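Local atomic coordinates of cytoplasmic export protein 1 (Saccharomyces cerevisiae, PDB entry 3VWA), a protein that binds tRNA and takes part in its export from the nucleus, probably collecting it from export receptors at the nuclear pore and passing it to the translation machinery. Residues Ser135-Phe147 / Asn278-Pro290. Numbering follows the deposited sequence.
Sequences SVFINIKGEWVLF and NLTPGMIENFIIP
The hydroxyl of T280 meets two groups of the 135-147 hairpin. The indole NE1 of W144 donates to T280 OG1 over 3.1 Å, nearly straight at 168°, with the oxygen lying in the ring plane at the indole edge. T280 OG1 also donates weakly to the carbonyl of G142, the last residue of the type I turn N139-G142. The threonine methyl faces the aliphatic side, T280 CG2 resting 3.8 Å from I138 CD1. At I140, the second residue of the turn, N286 reaches in from the start of helix 283-303: its ND2 donates to I140 O at 2.9 Å, in the plane of both the amide and the carbonyl, on a lone pair. Between these bonds the backbones come together glycine to glycine, the CA atoms of G142 and G282 3.8 Å apart, and G142 CA makes a CH...O contact of 3.3 Å with P281 O. K141 lays its chain over one face of the F287 ring, CD 3.9 Å from the ring centroid. The bend at chi4 (141°) keeps NZ over the same ring, a cation-pi contact of 4.9 Å to the centroid. N139 OD1 accepts from E143 N and holds the turn from within, while E285 OE1 takes the N-H of G282 at 2.7 Å. The hairpin belongs to the kinase-like domain, where F94 meets the W144 ring edge-to-face; helix 283-303 leads toward the HEAT repeats. Two in-plane bonds flanking a point where glycines let the backbones approach closely imply a polar, directional junction, with a probably favourable lysine-aromatic contact beside it.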
loop_
_atom_site.group_PDB
_atom_site.type_symbol
_atom_site.label_atom_id
_atom_site.label_comp_id
_atom_site.label_asym_id
_atom_site.label_seq_id
_atom_site.Cartn_x
_atom_site.Cartn_y
_atom_site.Cartn_z
ATOM N N SER A 135 -15.424 -3.243 22.158
ATOM C CA SER A 135 -15.768 -1.888 21.805
ATOM C C SER A 135 -15.028 -1.367 20.581
ATOM O O SER A 135 -15.460 -0.379 20.002
ATOM C CB SER A 135 -15.446 -0.961 22.945
ATOM O OG SER A 135 -16.210 -1.297 24.064
ATOM N N VAL A 136 -13.888 -1.972 20.213
ATOM C CA VAL A 136 -12.930 -1.203 19.406
ATOM C C VAL A 136 -12.934 -1.514 17.928
ATOM O O VAL A 136 -12.729 -2.671 17.519
ATOM C CB VAL A 136 -11.478 -1.261 19.946
ATOM C CG1 VAL A 136 -10.589 -0.311 19.123
ATOM C CG2 VAL A 136 -11.445 -0.914 21.446
ATOM N N PHE A 137 -13.137 -0.457 17.128
ATOM C CA PHE A 137 -13.081 -0.616 15.681
ATOM C C PHE A 137 -12.151 0.404 15.078
ATOM O O PHE A 137 -11.827 1.412 15.711
ATOM C CB PHE A 137 -14.486 -0.482 15.054
ATOM C CG PHE A 137 -15.389 -1.630 15.378
ATOM C CD1 PHE A 137 -15.973 -1.750 16.645
ATOM C CD2 PHE A 137 -15.636 -2.607 14.440
ATOM C CE1 PHE A 137 -16.776 -2.838 16.967
ATOM C CE2 PHE A 137 -16.479 -3.684 14.728
ATOM C CZ PHE A 137 -17.039 -3.797 15.981
ATOM N N ILE A 138 -11.751 0.134 13.850
ATOM C CA ILE A 138 -10.930 1.058 13.039
ATOM C C ILE A 138 -11.733 1.582 11.852
ATOM O O ILE A 138 -12.307 0.786 11.111
ATOM C CB ILE A 138 -9.774 0.285 12.433
ATOM C CG1 ILE A 138 -9.162 -0.586 13.541
ATOM C CG2 ILE A 138 -8.764 1.275 11.840
ATOM C CD1 ILE A 138 -8.373 -1.756 13.021
ATOM N N ASN A 139 -11.704 2.884 11.603
ATOM C CA ASN A 139 -12.373 3.349 10.386
ATOM C C ASN A 139 -11.472 3.177 9.180
ATOM O O ASN A 139 -10.372 2.617 9.350
ATOM C CB ASN A 139 -12.917 4.787 10.525
ATOM C CG ASN A 139 -11.853 5.798 10.907
ATOM O OD1 ASN A 139 -10.681 5.687 10.531
ATOM N ND2 ASN A 139 -12.277 6.829 11.613
ATOM N N ILE A 140 -11.878 3.676 7.986
ATOM C CA ILE A 140 -11.004 3.553 6.794
ATOM C C ILE A 140 -9.688 4.342 6.915
ATOM O O ILE A 140 -8.760 4.047 6.210
ATOM C CB ILE A 140 -11.657 3.931 5.419
ATOM C CG1 ILE A 140 -12.706 5.022 5.580
ATOM C CG2 ILE A 140 -12.268 2.687 4.761
ATOM C CD1 ILE A 140 -12.171 6.426 5.680
ATOM N N LYS A 141 -9.645 5.360 7.766
ATOM C CA LYS A 141 -8.439 6.168 7.923
ATOM C C LYS A 141 -7.577 5.667 9.072
ATOM O O LYS A 141 -6.678 6.357 9.543
ATOM C CB LYS A 141 -8.851 7.600 8.132
ATOM C CG LYS A 141 -9.378 8.251 6.845
ATOM C CD LYS A 141 -9.329 9.773 6.955
ATOM C CE LYS A 141 -9.657 10.438 5.618
ATOM N NZ LYS A 141 -10.490 11.673 5.751
ATOM N N GLY A 142 -7.871 4.464 9.563
ATOM C CA GLY A 142 -6.965 3.797 10.512
ATOM C C GLY A 142 -7.131 4.307 11.936
ATOM O O GLY A 142 -6.375 3.917 12.827
ATOM N N GLU A 143 -8.138 5.152 12.150
ATOM C CA GLU A 143 -8.346 5.787 13.431
ATOM C C GLU A 143 -9.259 4.881 14.244
ATOM O O GLU A 143 -10.194 4.239 13.713
ATOM C CB GLU A 143 -9.037 7.179 13.296
ATOM C CG GLU A 143 -8.298 8.286 12.536
ATOM C CD GLU A 143 -9.232 9.494 12.228
ATOM O OE1 GLU A 143 -10.296 9.266 11.613
ATOM O OE2 GLU A 143 -8.960 10.650 12.630
ATOM N N TRP A 144 -9.045 4.916 15.546
ATOM C CA TRP A 144 -9.739 3.983 16.441
ATOM C C TRP A 144 -11.024 4.612 16.805
ATOM O O TRP A 144 -11.007 5.711 17.341
ATOM C CB TRP A 144 -8.901 3.729 17.713
ATOM C CG TRP A 144 -7.650 2.927 17.422
ATOM C CD1 TRP A 144 -7.084 2.664 16.172
ATOM C CD2 TRP A 144 -6.775 2.275 18.389
ATOM N NE1 TRP A 144 -5.982 1.896 16.294
ATOM C CE2 TRP A 144 -5.728 1.619 17.607
ATOM C CE3 TRP A 144 -6.760 2.160 19.796
ATOM C CZ2 TRP A 144 -4.677 0.898 18.219
ATOM C CZ3 TRP A 144 -5.691 1.445 20.413
ATOM C CH2 TRP A 144 -4.682 0.827 19.627
ATOM N N VAL A 145 -12.120 3.895 16.528
ATOM C CA VAL A 145 -13.507 4.286 16.827
ATOM C C VAL A 145 -14.288 3.294 17.778
ATOM O O VAL A 145 -13.919 2.120 17.910
ATOM C CB VAL A 145 -14.293 4.617 15.519
ATOM C CG1 VAL A 145 -13.749 5.902 14.866
ATOM C CG2 VAL A 145 -14.257 3.451 14.506
ATOM N N LEU A 146 -15.370 3.769 18.409
ATOM C CA LEU A 146 -16.034 3.028 19.473
ATOM C C LEU A 146 -17.440 2.605 19.103
ATOM O O LEU A 146 -18.197 3.331 18.461
ATOM C CB LEU A 146 -16.088 3.841 20.775
ATOM C CG LEU A 146 -14.777 3.866 21.577
ATOM C CD1 LEU A 146 -14.831 4.860 22.749
ATOM C CD2 LEU A 146 -14.384 2.452 22.040
ATOM N N PHE A 147 -17.745 1.387 19.492
ATOM C CA PHE A 147 -19.047 0.857 19.293
ATOM C C PHE A 147 -19.635 0.378 20.619
ATOM O O PHE A 147 -18.903 0.086 21.572
ATOM C CB PHE A 147 -18.987 -0.297 18.319
ATOM C CG PHE A 147 -20.284 -0.993 18.159
ATOM C CD1 PHE A 147 -21.305 -0.416 17.380
ATOM C CD2 PHE A 147 -20.527 -2.214 18.827
ATOM C CE1 PHE A 147 -22.536 -1.057 17.226
ATOM C CE2 PHE A 147 -21.759 -2.855 18.679
ATOM C CZ PHE A 147 -22.763 -2.266 17.886
ATOM N N ASN A 278 3.845 -1.644 11.205
ATOM C CA ASN A 278 3.044 -2.302 12.245
ATOM C C ASN A 278 2.010 -1.348 12.806
ATOM O O ASN A 278 1.666 -1.426 13.980
ATOM C CB ASN A 278 3.923 -2.820 13.390
ATOM C CG ASN A 278 4.919 -3.863 12.920
ATOM O OD1 ASN A 278 6.106 -3.625 12.929
ATOM N ND2 ASN A 278 4.420 -4.984 12.428
ATOM N N LEU A 279 1.516 -0.439 11.959
ATOM C CA LEU A 279 0.379 0.395 12.374
ATOM C C LEU A 279 -0.958 -0.259 12.013
ATOM O O LEU A 279 -1.024 -1.065 11.069
ATOM C CB LEU A 279 0.506 1.737 11.683
ATOM C CG LEU A 279 1.700 2.579 12.119
ATOM C CD1 LEU A 279 1.760 3.832 11.262
ATOM C CD2 LEU A 279 1.526 2.959 13.579
ATOM N N THR A 280 -2.042 0.076 12.708
ATOM C CA THR A 280 -3.376 -0.374 12.207
ATOM C C THR A 280 -3.639 0.075 10.778
ATOM O O THR A 280 -3.352 1.232 10.415
ATOM C CB THR A 280 -4.571 0.009 13.104
ATOM O OG1 THR A 280 -4.340 1.278 13.720
ATOM C CG2 THR A 280 -4.780 -1.080 14.176
ATOM N N PRO A 281 -4.083 -0.861 9.929
ATOM C CA PRO A 281 -4.343 -0.518 8.533
ATOM C C PRO A 281 -5.275 0.664 8.396
ATOM O O PRO A 281 -6.230 0.828 9.161
ATOM C CB PRO A 281 -5.013 -1.789 7.975
ATOM C CG PRO A 281 -5.311 -2.665 9.178
ATOM C CD PRO A 281 -4.229 -2.320 10.152
ATOM N N GLY A 282 -4.974 1.514 7.435
ATOM C CA GLY A 282 -5.889 2.604 7.108
ATOM C C GLY A 282 -5.193 3.912 7.094
ATOM O O GLY A 282 -5.401 4.674 6.149
HETATM N N MSE A 283 -4.340 4.185 8.109
HETATM C CA MSE A 283 -3.764 5.539 8.208
HETATM C C MSE A 283 -2.789 5.794 7.099
HETATM O O MSE A 283 -2.752 6.902 6.475
HETATM C CB MSE A 283 -3.077 5.872 9.535
HETATM C CG MSE A 283 -2.939 7.390 9.443
HETATM SE SE MSE A 283 -2.106 8.235 10.960
HETATM C CE MSE A 283 -0.400 7.309 11.326
ATOM N N ILE A 284 -1.959 4.796 6.828
ATOM C CA ILE A 284 -1.025 4.934 5.737
ATOM C C ILE A 284 -1.739 4.883 4.383
ATOM O O ILE A 284 -1.571 5.789 3.545
ATOM C CB ILE A 284 0.072 3.854 5.776
ATOM C CG1 ILE A 284 0.985 4.140 6.987
ATOM C CG2 ILE A 284 0.813 3.841 4.432
ATOM C CD1 ILE A 284 2.278 3.361 7.022
ATOM N N GLU A 285 -2.519 3.820 4.183
ATOM C CA GLU A 285 -3.196 3.541 2.908
ATOM C C GLU A 285 -4.215 4.597 2.528
ATOM O O GLU A 285 -4.265 5.012 1.375
ATOM C CB GLU A 285 -3.913 2.178 2.954
ATOM C CG GLU A 285 -3.036 0.968 3.228
ATOM C CD GLU A 285 -2.786 0.711 4.720
ATOM O OE1 GLU A 285 -2.992 1.627 5.546
ATOM O OE2 GLU A 285 -2.378 -0.415 5.095
ATOM N N ASN A 286 -5.046 5.018 3.472
ATOM C CA ASN A 286 -6.206 5.830 3.136
ATOM C C ASN A 286 -6.179 7.230 3.714
ATOM O O ASN A 286 -7.125 7.965 3.534
ATOM C CB ASN A 286 -7.512 5.133 3.575
ATOM C CG ASN A 286 -7.678 3.759 2.938
ATOM O OD1 ASN A 286 -7.331 3.552 1.774
ATOM N ND2 ASN A 286 -8.118 2.799 3.725
ATOM N N PHE A 287 -5.118 7.613 4.412
ATOM C CA PHE A 287 -5.041 8.977 4.915
ATOM C C PHE A 287 -3.758 9.563 4.380
ATOM O O PHE A 287 -3.784 10.488 3.537
ATOM C CB PHE A 287 -5.067 9.003 6.461
ATOM C CG PHE A 287 -5.524 10.303 7.051
ATOM C CD1 PHE A 287 -5.626 11.450 6.271
ATOM C CD2 PHE A 287 -5.815 10.396 8.422
ATOM C CE1 PHE A 287 -6.016 12.654 6.832
ATOM C CE2 PHE A 287 -6.230 11.600 8.984
ATOM C CZ PHE A 287 -6.324 12.728 8.190
ATOM N N ILE A 288 -2.622 9.012 4.831
ATOM C CA ILE A 288 -1.337 9.587 4.439
ATOM C C ILE A 288 -1.084 9.597 2.913
ATOM O O ILE A 288 -0.799 10.657 2.324
ATOM C CB ILE A 288 -0.146 8.966 5.234
ATOM C CG1 ILE A 288 -0.315 9.214 6.729
ATOM C CG2 ILE A 288 1.155 9.541 4.757
ATOM C CD1 ILE A 288 0.676 8.473 7.619
ATOM N N ILE A 289 -1.168 8.429 2.278
ATOM C CA ILE A 289 -0.834 8.308 0.853
ATOM C C ILE A 289 -1.684 9.200 -0.090
ATOM O O ILE A 289 -1.139 9.838 -0.980
ATOM C CB ILE A 289 -0.871 6.835 0.348
ATOM C CG1 ILE A 289 0.323 5.992 0.885
ATOM C CG2 ILE A 289 -0.756 6.810 -1.138
ATOM C CD1 ILE A 289 0.173 4.505 0.584
ATOM N N PRO A 290 -3.024 9.170 0.039
ATOM C CA PRO A 290 -3.818 9.994 -0.815
ATOM C C PRO A 290 -3.586 11.481 -0.587
ATOM O O PRO A 290 -3.594 12.216 -1.566
ATOM C CB PRO A 290 -5.292 9.599 -0.492
ATOM C CG PRO A 290 -5.250 8.571 0.566
ATOM C CD PRO A 290 -3.817 8.306 0.945
#